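Local coordinates for protein putative glucoamylase (Bacteroides caccae ATCC 43185, PDB 4QT9) that probably hydrolyses glycosidic bonds as a putative glucoamylase built on an alpha/alpha toroid fold, at residues W263-L271 and I393-M401. Sequence-based numbering, arbitrary orientation.
Sequences WAQYSFLGL and IDQGPIAVM
Leu269 and the selenomethionine Met401 cross at about a right angle where a buried loop, 263-271, packs on helix 392-406. From CB, the side chain of Met401 bends toward the loop. Met401 CG lies 3.8 Å from Leu269 CD2, and SE, next along, still touches that methyl while nearing Phe268 O. Bends at chi2 (-57°) and chi3 (-132°) then carry Met401 CE to the loop backbone, 3.6 Å from Phe268 O and 3.7 Å from Gln265 O; a long, unbranched, flexible chain suits this place. Phe268 O accepts from Trp411 NE1 and Gln265 O from Phe268 N, so the methyl adds only van der Waals packing. Branched Val400 fills the flank of Leu269, its CG1 3.8 Å from Leu269 CB.

One turn earlier, the compact ring of Pro397, whose nitrogen has no hydrogen to give the preceding turn and marks a kink in the helix, sets CG obliquely against Tyr266 CE1 at 3.8 Å. Tyrosine serves here with both parts: its ring packs on proline, while Tyr266 OH bonds a water (2.7 Å) that donates to Asp394 OD1 (2.6 Å). The toroid's loop and helix therefore meet mainly through apolar contact, with this water bridge the clear polar link at one end.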
loop_
_atom_site.group_PDB
_atom_site.type_symbol
_atom_site.label_atom_id
_atom_site.label_comp_id
_atom_site.label_asym_id
_atom_site.label_seq_id
_atom_site.Cartn_x
_atom_site.Cartn_y
_atom_site.Cartn_z
ATOM N N TRP A 263 4.260 1.138 6.972
ATOM C CA TRP A 263 3.141 1.157 7.936
ATOM C C TRP A 263 2.504 2.548 8.037
ATOM O O TRP A 263 1.369 2.655 8.452
ATOM C CB TRP A 263 3.613 0.730 9.317
ATOM C CG TRP A 263 3.873 -0.736 9.505
ATOM C CD1 TRP A 263 4.130 -1.664 8.539
ATOM C CD2 TRP A 263 4.042 -1.402 10.759
ATOM N NE1 TRP A 263 4.427 -2.872 9.113
ATOM C CE2 TRP A 263 4.336 -2.753 10.478
ATOM C CE3 TRP A 263 3.928 -0.996 12.100
ATOM C CZ2 TRP A 263 4.514 -3.705 11.491
ATOM C CZ3 TRP A 263 4.148 -1.928 13.099
ATOM C CH2 TRP A 263 4.457 -3.262 12.792
ATOM N N ALA A 264 3.246 3.606 7.651
ATOM C CA ALA A 264 2.794 4.998 7.638
ATOM C C ALA A 264 2.188 5.394 6.279
ATOM O O ALA A 264 1.697 6.515 6.135
ATOM C CB ALA A 264 3.982 5.909 7.958
ATOM N N GLN A 265 2.201 4.469 5.290
ATOM C CA GLN A 265 1.833 4.771 3.912
ATOM C C GLN A 265 0.660 4.012 3.332
ATOM O O GLN A 265 -0.167 4.667 2.711
ATOM C CB GLN A 265 3.055 4.550 2.980
ATOM C CG GLN A 265 4.255 5.438 3.425
ATOM C CD GLN A 265 5.638 4.967 3.035
ATOM O OE1 GLN A 265 5.847 3.844 2.548
ATOM N NE2 GLN A 265 6.620 5.846 3.217
ATOM N N TYR A 266 0.625 2.660 3.405
ATOM C CA TYR A 266 -0.408 1.818 2.725
ATOM C C TYR A 266 -1.866 2.213 3.068
ATOM O O TYR A 266 -2.681 2.353 2.151
ATOM C CB TYR A 266 -0.217 0.330 3.058
ATOM C CG TYR A 266 0.963 -0.391 2.447
ATOM C CD1 TYR A 266 1.964 0.305 1.767
ATOM C CD2 TYR A 266 1.068 -1.784 2.519
ATOM C CE1 TYR A 266 3.050 -0.360 1.200
ATOM C CE2 TYR A 266 2.131 -2.462 1.923
ATOM C CZ TYR A 266 3.144 -1.741 1.314
ATOM O OH TYR A 266 4.227 -2.404 0.806
ATOM N N SER A 267 -2.186 2.411 4.374
ATOM C CA SER A 267 -3.555 2.783 4.764
ATOM C C SER A 267 -3.841 4.265 4.507
ATOM O O SER A 267 -4.963 4.688 4.728
ATOM C CB SER A 267 -3.810 2.472 6.237
ATOM O OG SER A 267 -3.927 1.074 6.419
ATOM N N PHE A 268 -2.852 5.043 4.033
ATOM C CA PHE A 268 -3.049 6.476 3.815
ATOM C C PHE A 268 -2.914 6.897 2.352
ATOM O O PHE A 268 -2.764 8.086 2.072
ATOM C CB PHE A 268 -2.087 7.274 4.716
ATOM C CG PHE A 268 -2.407 7.022 6.168
ATOM C CD1 PHE A 268 -3.601 7.481 6.727
ATOM C CD2 PHE A 268 -1.558 6.266 6.964
ATOM C CE1 PHE A 268 -3.909 7.219 8.066
ATOM C CE2 PHE A 268 -1.867 6.011 8.301
ATOM C CZ PHE A 268 -3.042 6.481 8.840
ATOM N N LEU A 269 -3.066 5.941 1.416
ATOM C CA LEU A 269 -3.037 6.232 -0.029
ATOM C C LEU A 269 -4.358 6.866 -0.460
ATOM O O LEU A 269 -4.356 7.824 -1.242
ATOM C CB LEU A 269 -2.732 4.994 -0.860
ATOM C CG LEU A 269 -1.420 4.246 -0.597
ATOM C CD1 LEU A 269 -1.294 3.119 -1.594
ATOM C CD2 LEU A 269 -0.227 5.125 -0.784
ATOM N N GLY A 270 -5.457 6.361 0.098
ATOM C CA GLY A 270 -6.800 6.869 -0.145
ATOM C C GLY A 270 -7.298 7.619 1.068
ATOM O O GLY A 270 -7.862 8.718 0.956
ATOM N N LEU A 271 -7.103 7.008 2.247
ATOM C CA LEU A 271 -7.465 7.618 3.525
ATOM C C LEU A 271 -6.563 8.856 3.754
ATOM O O LEU A 271 -5.363 8.709 3.906
ATOM C CB LEU A 271 -7.321 6.586 4.653
ATOM C CG LEU A 271 -7.691 7.056 6.070
ATOM C CD1 LEU A 271 -9.183 7.283 6.211
ATOM C CD2 LEU A 271 -7.241 6.053 7.096
ATOM N N ILE A 393 4.170 -3.594 -4.691
ATOM C CA ILE A 393 3.878 -2.952 -3.381
ATOM C C ILE A 393 4.891 -1.841 -3.022
ATOM O O ILE A 393 4.624 -1.050 -2.126
ATOM C CB ILE A 393 3.719 -3.978 -2.214
ATOM C CG1 ILE A 393 4.991 -4.816 -1.958
ATOM C CG2 ILE A 393 2.460 -4.870 -2.412
ATOM C CD1 ILE A 393 4.879 -5.762 -0.715
ATOM N N ASP A 394 6.045 -1.788 -3.679
ATOM C CA ASP A 394 6.991 -0.720 -3.387
ATOM C C ASP A 394 6.837 0.408 -4.440
ATOM O O ASP A 394 6.860 1.576 -4.069
ATOM C CB ASP A 394 8.436 -1.258 -3.244
ATOM C CG ASP A 394 8.634 -2.156 -1.995
ATOM O OD1 ASP A 394 7.758 -2.159 -1.115
ATOM O OD2 ASP A 394 9.657 -2.872 -1.917
ATOM N N GLN A 395 6.537 0.066 -5.723
ATOM C CA GLN A 395 6.314 1.051 -6.792
ATOM C C GLN A 395 4.985 1.797 -6.635
ATOM O O GLN A 395 4.919 2.995 -6.890
ATOM C CB GLN A 395 6.381 0.385 -8.178
ATOM C CG GLN A 395 7.777 -0.160 -8.488
ATOM C CD GLN A 395 8.878 0.836 -8.198
ATOM O OE1 GLN A 395 9.612 0.714 -7.190
ATOM N NE2 GLN A 395 9.013 1.841 -9.063
ATOM N N GLY A 396 3.953 1.076 -6.245
ATOM C CA GLY A 396 2.608 1.615 -6.053
ATOM C C GLY A 396 2.545 2.853 -5.184
ATOM O O GLY A 396 2.110 3.900 -5.663
ATOM N N PRO A 397 3.076 2.810 -3.938
ATOM C CA PRO A 397 2.990 3.988 -3.050
ATOM C C PRO A 397 3.750 5.216 -3.533
ATOM O O PRO A 397 3.297 6.315 -3.260
ATOM C CB PRO A 397 3.550 3.459 -1.749
ATOM C CG PRO A 397 3.217 1.980 -1.791
ATOM C CD PRO A 397 3.606 1.653 -3.189
ATOM N N ILE A 398 4.838 5.042 -4.318
ATOM C CA ILE A 398 5.626 6.136 -4.876
ATOM C C ILE A 398 4.762 6.987 -5.807
ATOM O O ILE A 398 4.709 8.199 -5.626
ATOM C CB ILE A 398 6.893 5.599 -5.603
ATOM C CG1 ILE A 398 7.845 4.923 -4.578
ATOM C CG2 ILE A 398 7.606 6.739 -6.365
ATOM C CD1 ILE A 398 8.999 4.092 -5.167
ATOM N N ALA A 399 4.059 6.342 -6.784
ATOM C CA ALA A 399 3.197 7.013 -7.765
ATOM C C ALA A 399 2.018 7.681 -7.100
ATOM O O ALA A 399 1.702 8.814 -7.424
ATOM C CB ALA A 399 2.710 6.028 -8.790
ATOM N N VAL A 400 1.440 7.037 -6.102
ATOM C CA VAL A 400 0.237 7.538 -5.433
ATOM C C VAL A 400 0.554 8.694 -4.460
ATOM O O VAL A 400 -0.112 9.738 -4.518
ATOM C CB VAL A 400 -0.521 6.363 -4.770
ATOM C CG1 VAL A 400 -1.772 6.853 -4.025
ATOM C CG2 VAL A 400 -0.909 5.321 -5.843
HETATM N N MSE A 401 1.608 8.552 -3.634
HETATM C CA MSE A 401 1.948 9.609 -2.682
HETATM C C MSE A 401 2.464 10.881 -3.387
HETATM O O MSE A 401 2.113 11.979 -2.910
HETATM C CB MSE A 401 2.872 9.102 -1.596
HETATM C CG MSE A 401 2.152 8.093 -0.707
HETATM SE SE MSE A 401 0.505 8.816 0.126
HETATM C CE MSE A 401 0.821 8.207 2.045
HETATM O O HOH W 1 6.352 -0.750 0.487
#